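Local coordinates for DUF4627 domain-containing protein (Bacteroides thetaiotaomicron, PDB 3SEE), which is of unknown function but has a galactose-binding-like fold and probably binds a sugar, at residues 93-98 against 161-166; 111-116 against 129-134; 145-150 against 173-178; 169-174 against 185-190. One frame throughout, in Å; residues are numbered along the deposited sequence. Where two conformers were deposited one is given.

Overall arrangement
After five earlier strands the chain runs along strand 93-102 and on into strand 108-115. Interaction 2 closes a short loop of 12 residues, bringing 129-134 back to 111-116. It is nested inside the long loop that interaction 1 closes between 93-98 and 161-166. Interaction 3 opens at 145-150, within that loop, and closes beyond it at 173-178, so interactions 1 and 3 cross. Interaction 4 follows interaction 1 in series and pairs 169-174 with 185-190, sharing Asn173 and Ala174 with interaction 3. Interactions 1 and 4 lie within the antiparallel sheet. Interaction 2 ties that sheet to the mixed sheet, and interaction 3 joins the chain leading into strand 149-152 to the loop after strand 170-172.

Interaction 1. Residues 93-98 against 161-166; sequences IYVLTF and KVVVYY
Phe98 and Val162 pack closely on the buried face of this antiparallel strand pair. The two side chains lie side by side, and Val162 CB sits over one face of the Phe98 ring, offset toward its rim. Val162 CG1 comes within 3.6 Å of Phe98 CZ. With CG between the backbone N and the carbonyl carbon (chi1 57°), the Phe98 ring is swung back toward the partner strand. Leu96, Val164 and Tyr166 share this face. Six backbone hydrogen bonds run between the strands, among them Tyr166 N to Tyr94 O at 2.8 Å.

The other face, with Val95, Thr97, Val163 and Tyr165, is more open to solvent. It has one close spot: the buried Val95 makes a CH-pi contact over the Tyr165 ring, with Val95 CG2 3.4 Å from Tyr165 CE1. On this face Thr97, Val163 and the exposed Lys161 form the looser part.

Strand 211-221 flanks 93-98 on its other edge through backbone bonds such as Val95 with Lys220. Beneath the buried face lies the mixed sheet, with Val111 of strand 108-115 against Leu96 and Tyr149 of strand 149-152 against Val162, Val164 and Tyr166. The two sheets form a beta sandwich, consistent with the galactose-binding-like fold.

Interaction 2. Residues 111-116 against 129-134; sequences VYIKQT and TFFMRR
Lys114 carries CG anti to its backbone nitrogen (chi1 -169°), and Phe130 has CG anti to its carbonyl carbon (chi1 -55°). These torsions lay the lysine chain over one face of the phenylalanine ring. Lys114 CG stands 4.2 Å from the Phe130 ring centroid, a CH-pi contact, and Lys114 CD lies 3.6 Å from Phe130 CE2. The ammonium group is too far for more than a weak cation-pi attraction, and its salt bridge is to Glu118.

The same ring turns its edge toward the face of Tyr112 in an offset edge-to-face pair, with the planes at 85°. Tyr112 CD1 meets Phe130 CE2 at 3.7 Å. Ile113 CG2 reaches the edge of the Phe131 ring, 3.6 Å from CD2. At the end of the contact, Gln115 OE1 approaches Thr129 CB, while Gln115 NE2 bonds to Asn117 O and Thr129 OG1 to Glu118 OE1.

Two backbone hydrogen bonds flank the single bridge between Lys114 and Phe130. Gln115 N binds Thr129 O at 3.0 Å in a nearly straight bond (174°), and Phe131 N binds Ile113 O at 3.1 Å. A water bound by Ile113 N also lies within hydrogen-bonding distance of Phe131 O and bridges the two backbones.

Strand 199-204 covers Tyr112 and Lys114, helix 194-197 packs on Gln115 and Phe131, and Phe130 pairs through its backbone with Val172 of strand 170-172.

Interaction 3. Residues 145-150 against 173-178; sequences SGAQYN and NAISSK
Ser145 OG is gripped by three groups. It donates to Ile175 O across the contact at 2.7 Å. Two backbone amides of its own segment donate to it. Gln148 N lies 2.9 Å from Ser145 OG, and Ala147 N lies 3.1 Å from Ser145 OG. The amide two residues on makes an ST turn and the amide three residues on completes an ST motif. The bond from Gln148 N is nearly straight, at 174°. OG lies anti to the backbone nitrogen of Ser145 (chi1 -176°), beside the carbonyl carbon, where it can face both the turn and the other segment. It approaches Ile175 O from a direction tilted 27° out of the carbonyl plane.

A water makes the second polar link. It accepts from Gly146 N at 2.8 Å and donates to Ala174 O and to Ser176 O, the latter at 2.7 Å. It therefore joins the turn to carbonyls on both sides of Ile175.

The apolar part belongs to the Ile175 side chain. Its CG1 lies 4.2 Å from Ala147 CB, and its CD1 passes 3.4 Å from Gln148 OE1. The Gln148 amide is held by its NE2, which donates in plane to a lone pair of Asn150 OD1 and also bonds to Gln206. Phe130, Tyr112 and Trp76 pack against Ile175 as well.

The residues that meet here lie in loops; strand 149-152 begins just after. The loops are joined by one direct hydrogen bond and a bridging water. With two amides donating to it, the hydroxyl accepts twice, and its single proton goes to Ile175 O. One side chain thus both shapes the turn and ties it to the neighbouring loop.

Interaction 4. Residues 169-174 against 185-190; sequences GQVVNA and EVSDTD
Strands 170-172 and 186-188 run antiparallel, their axes 4.7 Å apart at closest approach and their directions at 150°. They form a two-stranded ladder at the edge of the beta sandwich, ending its eight-stranded antiparallel sheet, with 186-188 outermost within the chain. Val171 and Ser187 make the hydrogen-bonded pair: Val171 N binds Ser187 O and Ser187 N binds Val171 O, both at 2.9 Å. Gln170 with Asp188 and Val172 with Val186 are the non-hydrogen-bonded pairs.

On the Val171 face, Val171 CG2 touches Ser187 OG at 3.4 Å. Just beyond the strand, Thr189 OG1 lies 3.6 Å from Val171 CG1, the two side chains crossing at about a right angle. Thr189 OG1 hydrogen bonds to Met168 O. Helix 194-197 packs nearby, with Ile195 against Val171 and Leu196 against Thr189. Val172 and Val186 share the opposite face, where Val172 also packs on Phe130 of the adjoining strand.

Both ends of the ladder carry further bonds. Thr189 N donates to Gly169 O at 2.9 Å. At the other end Asn173 uses backbone and side chain together: its N donates to Glu185 O, a bent bond, while its amide oxygen accepts from the Glu185 backbone. CG of Asn173 sits between its backbone N and carbonyl carbon (chi1 73°), which brings OD1 to 2.9 Å from Glu185 N, with that donor 51° above the amide plane.

Interaction 1. Residues 93-98 against 161-166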
loop_
_atom_site.group_PDB
_atom_site.type_symbol
_atom_site.label_atom_id
_atom_site.label_comp_id
_atom_site.label_asym_id
_atom_site.label_seq_id
_atom_site.Cartn_x
_atom_site.Cartn_y
_atom_site.Cartn_z
ATOM N N ILE A 93 9.638 14.442 2.677
ATOM C CA ILE A 93 9.210 13.707 1.485
ATOM C C ILE A 93 9.955 12.366 1.447
ATOM O O ILE A 93 11.136 12.273 1.808
ATOM C CB ILE A 93 9.371 14.559 0.216
ATOM C CG1 ILE A 93 10.814 14.907 -0.060
ATOM C CG2 ILE A 93 8.439 15.829 0.281
ATOM C CD1 ILE A 93 11.014 15.522 -1.450
ATOM N N TYR A 94 9.224 11.334 1.038
ATOM C CA TYR A 94 9.718 9.975 0.987
ATOM C C TYR A 94 9.369 9.381 -0.365
ATOM O O TYR A 94 8.314 9.659 -0.933
ATOM C CB TYR A 94 9.099 9.111 2.107
ATOM C CG TYR A 94 9.575 9.438 3.489
ATOM C CD1 TYR A 94 9.123 10.567 4.149
ATOM C CD2 TYR A 94 10.420 8.579 4.178
ATOM C CE1 TYR A 94 9.533 10.857 5.426
ATOM C CE2 TYR A 94 10.838 8.887 5.466
ATOM C CZ TYR A 94 10.373 9.998 6.078
ATOM O OH TYR A 94 10.791 10.290 7.368
ATOM N N VAL A 95 10.232 8.485 -0.839
ATOM C CA VAL A 95 9.943 7.717 -2.040
ATOM C C VAL A 95 9.750 6.273 -1.691
ATOM O O VAL A 95 10.520 5.722 -0.902
ATOM C CB VAL A 95 11.038 7.872 -3.131
ATOM C CG1 VAL A 95 12.387 7.313 -2.701
ATOM C CG2 VAL A 95 10.554 7.269 -4.465
ATOM N N LEU A 96 8.698 5.689 -2.249
ATOM C CA LEU A 96 8.456 4.258 -2.177
ATOM C C LEU A 96 8.685 3.675 -3.558
ATOM O O LEU A 96 8.106 4.150 -4.536
ATOM C CB LEU A 96 7.024 3.953 -1.758
ATOM C CG LEU A 96 6.791 2.417 -1.589
ATOM C CD1 LEU A 96 7.361 1.867 -0.295
ATOM C CD2 LEU A 96 5.386 1.951 -1.726
ATOM N N THR A 97 9.562 2.694 -3.656
ATOM C CA THR A 97 9.917 2.029 -4.926
ATOM C C THR A 97 9.814 0.535 -4.748
ATOM O O THR A 97 10.132 0.021 -3.669
ATOM C CB THR A 97 11.366 2.299 -5.446
ATOM O OG1 THR A 97 12.345 1.615 -4.663
ATOM C CG2 THR A 97 11.678 3.776 -5.486
ATOM N N PHE A 98 9.422 -0.157 -5.803
ATOM C CA PHE A 98 9.493 -1.614 -5.829
ATOM C C PHE A 98 9.397 -2.087 -7.261
ATOM O O PHE A 98 9.240 -1.293 -8.170
ATOM C CB PHE A 98 8.432 -2.277 -4.941
ATOM C CG PHE A 98 7.011 -1.906 -5.266
ATOM C CD1 PHE A 98 6.430 -0.778 -4.702
ATOM C CD2 PHE A 98 6.237 -2.684 -6.111
ATOM C CE1 PHE A 98 5.123 -0.423 -4.980
ATOM C CE2 PHE A 98 4.926 -2.337 -6.375
ATOM C CZ PHE A 98 4.366 -1.206 -5.803
ATOM N N LYS A 161 9.610 -1.284 -12.742
ATOM C CA LYS A 161 9.830 -0.406 -11.603
ATOM C C LYS A 161 8.578 0.402 -11.305
ATOM O O LYS A 161 8.008 1.018 -12.205
ATOM C CB LYS A 161 10.966 0.562 -11.895
ATOM C CG LYS A 161 11.360 1.390 -10.667
ATOM C CD LYS A 161 12.436 2.421 -10.976
ATOM C CE LYS A 161 13.178 2.896 -9.725
ATOM N NZ LYS A 161 14.185 1.904 -9.183
ATOM N N VAL A 162 8.195 0.440 -10.045
ATOM C CA VAL A 162 7.074 1.227 -9.573
ATOM C C VAL A 162 7.672 2.253 -8.609
ATOM O O VAL A 162 8.425 1.879 -7.711
ATOM C CB VAL A 162 6.029 0.364 -8.882
ATOM C CG1 VAL A 162 4.794 1.223 -8.488
ATOM C CG2 VAL A 162 5.599 -0.799 -9.775
ATOM N N VAL A 163 7.337 3.538 -8.796
ATOM C CA VAL A 163 7.918 4.636 -8.008
ATOM C C VAL A 163 6.838 5.626 -7.664
ATOM O O VAL A 163 6.124 6.076 -8.565
ATOM C CB VAL A 163 8.934 5.462 -8.802
ATOM C CG1 VAL A 163 9.446 6.618 -7.938
ATOM C CG2 VAL A 163 10.092 4.547 -9.282
ATOM N N VAL A 164 6.732 6.013 -6.389
ATOM C CA VAL A 164 5.807 7.052 -5.997
ATOM C C VAL A 164 6.388 7.822 -4.821
ATOM O O VAL A 164 6.871 7.230 -3.852
ATOM C CB VAL A 164 4.399 6.504 -5.699
ATOM C CG1 VAL A 164 4.414 5.393 -4.654
ATOM C CG2 VAL A 164 3.460 7.666 -5.268
ATOM N N TYR A 165 6.279 9.153 -4.897
ATOM C CA TYR A 165 6.631 10.019 -3.776
ATOM C C TYR A 165 5.432 10.355 -2.926
ATOM O O TYR A 165 4.342 10.648 -3.447
ATOM C CB TYR A 165 7.274 11.333 -4.276
ATOM C CG TYR A 165 8.742 11.236 -4.608
ATOM C CD1 TYR A 165 9.179 10.484 -5.666
ATOM C CD2 TYR A 165 9.693 11.876 -3.824
ATOM C CE1 TYR A 165 10.542 10.377 -5.956
ATOM C CE2 TYR A 165 11.053 11.787 -4.125
ATOM C CZ TYR A 165 11.439 11.027 -5.179
ATOM O OH TYR A 165 12.789 10.925 -5.468
ATOM N N TYR A 166 5.663 10.321 -1.628
ATOM C CA TYR A 166 4.688 10.742 -0.633
ATOM C C TYR A 166 5.225 11.933 0.151
ATOM O O TYR A 166 6.444 12.072 0.333
ATOM C CB TYR A 166 4.354 9.563 0.347
ATOM C CG TYR A 166 3.308 8.627 -0.249
ATOM C CD1 TYR A 166 3.673 7.555 -1.029
ATOM C CD2 TYR A 166 1.963 8.882 -0.072
ATOM C CE1 TYR A 166 2.677 6.759 -1.613
ATOM C CE2 TYR A 166 0.994 8.121 -0.666
ATOM C CZ TYR A 166 1.350 7.043 -1.432
ATOM O OH TYR A 166 0.419 6.239 -2.071
#

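Interaction 2. Residues 111-116 against 129-134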
loop_
_atom_site.group_PDB
_atom_site.type_symbol
_atom_site.label_atom_id
_atom_site.label_comp_id
_atom_site.label_asym_id
_atom_site.label_seq_id
_atom_site.Cartn_x
_atom_site.Cartn_y
_atom_site.Cartn_z
ATOM N N VAL A 111 -0.534 1.402 -4.036
ATOM C CA VAL A 111 0.119 1.711 -2.768
ATOM C C VAL A 111 -0.743 2.677 -1.962
ATOM O O VAL A 111 -1.316 3.605 -2.546
ATOM C CB VAL A 111 1.418 2.507 -3.053
ATOM C CG1 VAL A 111 2.082 2.977 -1.754
ATOM C CG2 VAL A 111 2.351 1.680 -3.902
ATOM N N TYR A 112 -0.744 2.567 -0.640
ATOM C CA TYR A 112 -1.104 3.664 0.246
ATOM C C TYR A 112 -0.307 3.484 1.544
ATOM O O TYR A 112 0.260 2.414 1.795
ATOM C CB TYR A 112 -2.622 3.778 0.487
ATOM C CG TYR A 112 -3.301 2.601 1.150
ATOM C CD1 TYR A 112 -3.207 2.398 2.519
ATOM C CD2 TYR A 112 -4.012 1.678 0.405
ATOM C CE1 TYR A 112 -3.826 1.327 3.132
ATOM C CE2 TYR A 112 -4.629 0.592 1.011
ATOM C CZ TYR A 112 -4.538 0.428 2.381
ATOM O OH TYR A 112 -5.137 -0.641 3.021
ATOM N N ILE A 113 -0.284 4.534 2.371
ATOM C CA ILE A 113 0.436 4.501 3.643
ATOM C C ILE A 113 -0.501 5.117 4.678
ATOM O O ILE A 113 -0.855 6.294 4.596
ATOM C CB ILE A 113 1.783 5.258 3.578
ATOM C CG1 ILE A 113 2.618 4.835 2.357
ATOM C CG2 ILE A 113 2.571 5.010 4.888
ATOM C CD1 ILE A 113 3.980 5.561 2.233
ATOM N N LYS A 114 -0.936 4.293 5.631
ATOM C CA LYS A 114 -2.052 4.604 6.519
ATOM C C LYS A 114 -1.645 4.518 7.984
ATOM O O LYS A 114 -0.831 3.700 8.387
ATOM C CB LYS A 114 -3.240 3.653 6.248
ATOM C CG LYS A 114 -4.534 4.063 6.921
ATOM C CD LYS A 114 -5.678 3.154 6.511
ATOM C CE LYS A 114 -7.018 3.596 7.067
ATOM N NZ LYS A 114 -7.084 3.487 8.557
ATOM N N GLN A 115 -2.298 5.337 8.796
ATOM C CA GLN A 115 -2.195 5.264 10.243
ATOM C C GLN A 115 -2.673 3.906 10.770
ATOM O O GLN A 115 -3.739 3.429 10.400
ATOM C CB GLN A 115 -3.026 6.383 10.836
ATOM C CG GLN A 115 -2.993 6.448 12.365
ATOM C CD GLN A 115 -3.555 7.748 12.911
ATOM O OE1 GLN A 115 -3.515 8.770 12.219
ATOM N NE2 GLN A 115 -4.028 7.738 14.162
ATOM N N THR A 116 -1.896 3.299 11.677
ATOM C CA THR A 116 -2.245 1.975 12.182
ATOM C C THR A 116 -3.451 1.989 13.120
ATOM O O THR A 116 -4.399 1.211 12.918
ATOM C CB THR A 116 -1.056 1.326 12.878
ATOM O OG1 THR A 116 0.065 1.369 11.988
ATOM C CG2 THR A 116 -1.349 -0.112 13.285
ATOM N N THR A 129 -6.771 7.900 8.023
ATOM C CA THR A 129 -5.730 8.915 7.892
ATOM C C THR A 129 -4.569 8.381 7.076
ATOM O O THR A 129 -4.010 7.344 7.424
ATOM C CB THR A 129 -5.202 9.317 9.288
ATOM O OG1 THR A 129 -6.310 9.576 10.171
ATOM C CG2 THR A 129 -4.305 10.517 9.220
ATOM N N PHE A 130 -4.223 9.063 5.995
ATOM C CA PHE A 130 -3.213 8.590 5.048
ATOM C C PHE A 130 -2.198 9.699 4.778
ATOM O O PHE A 130 -2.595 10.855 4.683
ATOM C CB PHE A 130 -3.838 8.235 3.700
ATOM C CG PHE A 130 -4.956 7.236 3.737
ATOM C CD1 PHE A 130 -6.268 7.621 3.990
ATOM C CD2 PHE A 130 -4.716 5.905 3.450
ATOM C CE1 PHE A 130 -7.305 6.698 3.936
ATOM C CE2 PHE A 130 -5.748 4.990 3.399
ATOM C CZ PHE A 130 -7.019 5.386 3.657
ATOM N N PHE A 131 -0.945 9.351 4.510
ATOM C CA PHE A 131 -0.048 10.343 3.926
ATOM C C PHE A 131 -0.455 10.663 2.481
ATOM O O PHE A 131 -0.928 9.792 1.745
ATOM C CB PHE A 131 1.381 9.861 3.957
ATOM C CG PHE A 131 1.940 9.724 5.340
ATOM C CD1 PHE A 131 1.989 10.811 6.188
ATOM C CD2 PHE A 131 2.411 8.506 5.815
ATOM C CE1 PHE A 131 2.516 10.680 7.470
ATOM C CE2 PHE A 131 2.920 8.368 7.091
ATOM C CZ PHE A 131 2.983 9.460 7.915
HETATM N N MSE A 132 -0.303 11.918 2.096
HETATM C CA MSE A 132 -0.703 12.365 0.775
HETATM C C MSE A 132 0.332 12.005 -0.275
HETATM O O MSE A 132 1.515 12.292 -0.131
HETATM C CB MSE A 132 -0.884 13.876 0.800
HETATM C CG MSE A 132 -1.578 14.405 -0.467
HETATM SE SE MSE A 132 -1.548 16.348 -0.572
HETATM C CE MSE A 132 0.149 16.553 -1.493
ATOM N N ARG A 133 -0.131 11.442 -1.382
ATOM C CA ARG A 133 0.794 11.257 -2.472
ATOM C C ARG A 133 1.192 12.665 -2.995
ATOM O O ARG A 133 0.392 13.596 -3.100
ATOM C CB ARG A 133 0.277 10.267 -3.525
ATOM C CG ARG A 133 -0.895 10.749 -4.333
ATOM C CD ARG A 133 -1.437 9.667 -5.288
ATOM N NE ARG A 133 -2.637 10.199 -5.874
ATOM C CZ ARG A 133 -2.669 11.045 -6.896
ATOM N NH1 ARG A 133 -1.560 11.447 -7.486
ATOM N NH2 ARG A 133 -3.842 11.484 -7.318
ATOM N N ARG A 134 2.471 12.832 -3.240
ATOM C CA ARG A 134 3.014 14.151 -3.454
ATOM C C ARG A 134 2.414 14.884 -4.634
ATOM O O ARG A 134 2.218 16.102 -4.580
ATOM C CB ARG A 134 4.513 14.031 -3.607
ATOM C CG ARG A 134 5.226 15.211 -3.369
ATOM C CD ARG A 134 6.677 14.950 -3.026
ATOM N NE ARG A 134 7.174 16.279 -2.828
ATOM C CZ ARG A 134 8.084 16.865 -3.574
ATOM N NH1 ARG A 134 8.652 16.226 -4.582
ATOM N NH2 ARG A 134 8.483 18.067 -3.244
HETATM O O HOH W 1 -1.460 7.018 1.436
#

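Interaction 3. Residues 145-150 against 173-178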
loop_
_atom_site.group_PDB
_atom_site.type_symbol
_atom_site.label_atom_id
_atom_site.label_comp_id
_atom_site.label_asym_id
_atom_site.label_seq_id
_atom_site.Cartn_x
_atom_site.Cartn_y
_atom_site.Cartn_z
ATOM N N SER A 145 -7.899 9.418 -5.999
ATOM C CA SER A 145 -7.518 9.376 -4.590
ATOM C C SER A 145 -6.314 10.274 -4.315
ATOM O O SER A 145 -5.373 10.318 -5.114
ATOM C CB SER A 145 -7.145 7.936 -4.224
ATOM O OG SER A 145 -6.863 7.812 -2.838
ATOM N N GLY A 146 -6.319 10.922 -3.161
ATOM C CA GLY A 146 -5.157 11.628 -2.681
ATOM C C GLY A 146 -4.203 10.753 -1.876
ATOM O O GLY A 146 -3.103 11.191 -1.547
ATOM N N ALA A 147 -4.658 9.556 -1.524
ATOM C CA ALA A 147 -3.933 8.610 -0.681
ATOM C C ALA A 147 -3.333 7.450 -1.455
ATOM O O ALA A 147 -2.171 7.106 -1.291
ATOM C CB ALA A 147 -4.870 8.054 0.423
ATOM N N GLN A 148 -4.165 6.844 -2.295
ATOM C CA GLN A 148 -3.745 5.667 -3.033
ATOM C C GLN A 148 -3.174 6.068 -4.390
ATOM O O GLN A 148 -3.734 6.907 -5.098
ATOM C CB GLN A 148 -4.927 4.734 -3.263
ATOM C CG GLN A 148 -4.567 3.440 -3.984
ATOM C CD GLN A 148 -5.618 2.365 -3.885
ATOM O OE1 GLN A 148 -6.219 2.169 -2.817
ATOM N NE2 GLN A 148 -5.853 1.645 -4.978
ATOM N N TYR A 149 -2.020 5.476 -4.686
ATOM C CA TYR A 149 -1.347 5.588 -5.966
ATOM C C TYR A 149 -1.551 4.293 -6.729
ATOM O O TYR A 149 -1.385 3.219 -6.164
ATOM C CB TYR A 149 0.161 5.788 -5.731
ATOM C CG TYR A 149 1.010 5.707 -6.956
ATOM C CD1 TYR A 149 1.030 6.755 -7.883
ATOM C CD2 TYR A 149 1.784 4.593 -7.236
ATOM C CE1 TYR A 149 1.804 6.701 -9.031
ATOM C CE2 TYR A 149 2.570 4.525 -8.383
ATOM C CZ TYR A 149 2.572 5.570 -9.271
ATOM O OH TYR A 149 3.356 5.481 -10.406
ATOM N N ASN A 150 -1.896 4.411 -7.998
ATOM C CA ASN A 150 -2.063 3.267 -8.896
ATOM C C ASN A 150 -1.138 3.411 -10.077
ATOM O O ASN A 150 -1.006 4.514 -10.605
ATOM C CB ASN A 150 -3.510 3.198 -9.416
ATOM C CG ASN A 150 -4.519 3.198 -8.301
ATOM O OD1 ASN A 150 -4.504 2.327 -7.434
ATOM N ND2 ASN A 150 -5.422 4.161 -8.309
ATOM N N ASN A 173 -7.774 12.731 4.843
ATOM C CA ASN A 173 -8.689 12.086 5.757
ATOM C C ASN A 173 -9.610 11.073 5.086
ATOM O O ASN A 173 -10.589 10.633 5.680
ATOM C CB ASN A 173 -9.511 13.138 6.525
ATOM C CG ASN A 173 -10.541 13.789 5.645
ATOM O OD1 ASN A 173 -10.492 13.633 4.422
ATOM N ND2 ASN A 173 -11.474 14.524 6.229
ATOM N N ALA A 174 -9.264 10.639 3.872
ATOM C CA ALA A 174 -10.063 9.643 3.156
ATOM C C ALA A 174 -9.267 9.136 1.983
ATOM O O ALA A 174 -8.351 9.802 1.505
ATOM C CB ALA A 174 -11.405 10.231 2.687
ATOM N N ILE A 175 -9.641 7.953 1.510
ATOM C CA ILE A 175 -9.070 7.379 0.312
ATOM C C ILE A 175 -9.873 7.726 -0.941
ATOM O O ILE A 175 -9.416 7.544 -2.067
ATOM C CB ILE A 175 -8.930 5.841 0.476
ATOM C CG1 ILE A 175 -7.881 5.240 -0.460
ATOM C CG2 ILE A 175 -10.281 5.155 0.319
ATOM C CD1 ILE A 175 -7.479 3.803 -0.103
ATOM N N SER A 176 -11.067 8.264 -0.726
ATOM C CA SER A 176 -11.986 8.573 -1.802
ATOM C C SER A 176 -11.575 9.839 -2.563
ATOM O O SER A 176 -10.769 10.641 -2.102
ATOM C CB SER A 176 -13.393 8.734 -1.232
ATOM O OG SER A 176 -13.391 9.593 -0.110
ATOM N N SER A 177 -12.144 9.999 -3.747
ATOM C CA SER A 177 -11.941 11.218 -4.513
ATOM C C SER A 177 -12.619 12.418 -3.901
ATOM O O SER A 177 -13.594 12.294 -3.164
ATOM C CB SER A 177 -12.491 11.055 -5.932
ATOM O OG SER A 177 -13.899 11.044 -5.889
ATOM N N LYS A 178 -12.122 13.592 -4.262
ATOM C CA LYS A 178 -12.745 14.842 -3.816
ATOM C C LYS A 178 -14.170 14.937 -4.360
ATOM O O LYS A 178 -15.094 15.274 -3.618
ATOM C CB LYS A 178 -11.888 16.040 -4.223
ATOM C CG LYS A 178 -12.499 17.391 -3.859
ATOM C CD LYS A 178 -12.763 17.529 -2.361
ATOM C CE LYS A 178 -13.106 18.969 -1.952
ATOM N NZ LYS A 178 -14.253 19.524 -2.674
HETATM O O HOH W 2 -8.220 10.699 -1.137
#

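Interaction 4. Residues 169-174 against 185-190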
loop_
_atom_site.group_PDB
_atom_site.type_symbol
_atom_site.label_atom_id
_atom_site.label_comp_id
_atom_site.label_asym_id
_atom_site.label_seq_id
_atom_site.Cartn_x
_atom_site.Cartn_y
_atom_site.Cartn_z
ATOM N N GLY A 169 4.631 15.188 5.411
ATOM C CA GLY A 169 4.144 16.429 5.949
ATOM C C GLY A 169 2.705 16.806 5.635
ATOM O O GLY A 169 2.228 17.860 6.105
ATOM N N GLN A 170 1.984 15.991 4.841
ATOM C CA GLN A 170 0.577 16.224 4.584
ATOM C C GLN A 170 -0.193 14.926 4.696
ATOM O O GLN A 170 0.282 13.862 4.314
ATOM C CB GLN A 170 0.346 16.848 3.203
ATOM C CG GLN A 170 1.075 18.163 3.005
ATOM C CD GLN A 170 0.796 18.767 1.672
ATOM O OE1 GLN A 170 1.649 18.700 0.747
ATOM N NE2 GLN A 170 -0.358 19.349 1.546
ATOM N N VAL A 171 -1.390 15.035 5.252
ATOM C CA VAL A 171 -2.286 13.906 5.378
ATOM C C VAL A 171 -3.608 14.214 4.696
ATOM O O VAL A 171 -4.006 15.379 4.558
ATOM C CB VAL A 171 -2.500 13.464 6.847
ATOM C CG1 VAL A 171 -1.244 12.818 7.425
ATOM C CG2 VAL A 171 -2.964 14.656 7.720
ATOM N N VAL A 172 -4.286 13.152 4.292
ATOM C CA VAL A 172 -5.630 13.221 3.771
ATOM C C VAL A 172 -6.535 12.307 4.627
ATOM O O VAL A 172 -6.103 11.258 5.108
ATOM C CB VAL A 172 -5.610 12.941 2.239
ATOM C CG1 VAL A 172 -5.041 11.571 1.890
ATOM C CG2 VAL A 172 -6.955 13.173 1.591
ATOM N N ASN A 173 -7.774 12.731 4.843
ATOM C CA ASN A 173 -8.689 12.086 5.757
ATOM C C ASN A 173 -9.610 11.073 5.086
ATOM O O ASN A 173 -10.589 10.633 5.680
ATOM C CB ASN A 173 -9.511 13.138 6.525
ATOM C CG ASN A 173 -10.541 13.789 5.645
ATOM O OD1 ASN A 173 -10.492 13.633 4.422
ATOM N ND2 ASN A 173 -11.474 14.524 6.229
ATOM N N ALA A 174 -9.264 10.639 3.872
ATOM C CA ALA A 174 -10.063 9.643 3.156
ATOM C C ALA A 174 -9.267 9.136 1.983
ATOM O O ALA A 174 -8.351 9.802 1.505
ATOM C CB ALA A 174 -11.405 10.231 2.687
ATOM N N GLU A 185 -10.497 16.289 3.307
ATOM C CA GLU A 185 -9.593 17.331 3.752
ATOM C C GLU A 185 -8.154 16.883 3.653
ATOM O O GLU A 185 -7.812 15.797 4.105
ATOM C CB GLU A 185 -9.861 17.688 5.217
ATOM C CG GLU A 185 -11.229 18.250 5.526
ATOM C CD GLU A 185 -11.413 18.682 6.969
ATOM O OE1 GLU A 185 -10.433 18.718 7.739
ATOM O OE2 GLU A 185 -12.570 19.019 7.339
ATOM N N VAL A 186 -7.328 17.757 3.087
ATOM C CA VAL A 186 -5.885 17.661 3.120
ATOM C C VAL A 186 -5.421 18.635 4.183
ATOM O O VAL A 186 -5.887 19.787 4.211
ATOM C CB VAL A 186 -5.279 18.021 1.763
ATOM C CG1 VAL A 186 -3.763 18.042 1.843
ATOM C CG2 VAL A 186 -5.747 17.036 0.665
ATOM N N SER A 187 -4.519 18.214 5.043
ATOM C CA SER A 187 -3.985 19.075 6.087
ATOM C C SER A 187 -2.507 18.815 6.323
ATOM O O SER A 187 -1.968 17.747 5.999
ATOM C CB SER A 187 -4.809 18.907 7.359
ATOM O OG SER A 187 -4.726 17.572 7.823
ATOM N N ASP A 188 -1.837 19.783 6.921
ATOM C CA ASP A 188 -0.454 19.599 7.290
ATOM C C ASP A 188 -0.375 18.659 8.499
ATOM O O ASP A 188 -1.091 18.831 9.488
ATOM C CB ASP A 188 0.216 20.919 7.666
ATOM C CG ASP A 188 0.425 21.848 6.493
ATOM O OD1 ASP A 188 0.301 21.440 5.328
ATOM O OD2 ASP A 188 0.764 23.020 6.766
ATOM N N THR A 189 0.520 17.688 8.424
ATOM C CA THR A 189 0.684 16.723 9.506
ATOM C C THR A 189 1.175 17.456 10.743
ATOM O O THR A 189 2.118 18.225 10.678
ATOM C CB THR A 189 1.740 15.691 9.126
ATOM O OG1 THR A 189 1.416 15.217 7.807
ATOM C CG2 THR A 189 1.771 14.527 10.108
ATOM N N ASP A 190 0.549 17.212 11.883
ATOM C CA ASP A 190 1.034 17.783 13.128
ATOM C C ASP A 190 2.375 17.149 13.472
ATOM O O ASP A 190 2.593 15.946 13.228
ATOM C CB ASP A 190 0.021 17.527 14.244
ATOM C CG ASP A 190 0.343 18.301 15.514
ATOM O OD1 ASP A 190 0.021 19.500 15.594
ATOM O OD2 ASP A 190 0.915 17.690 16.421
#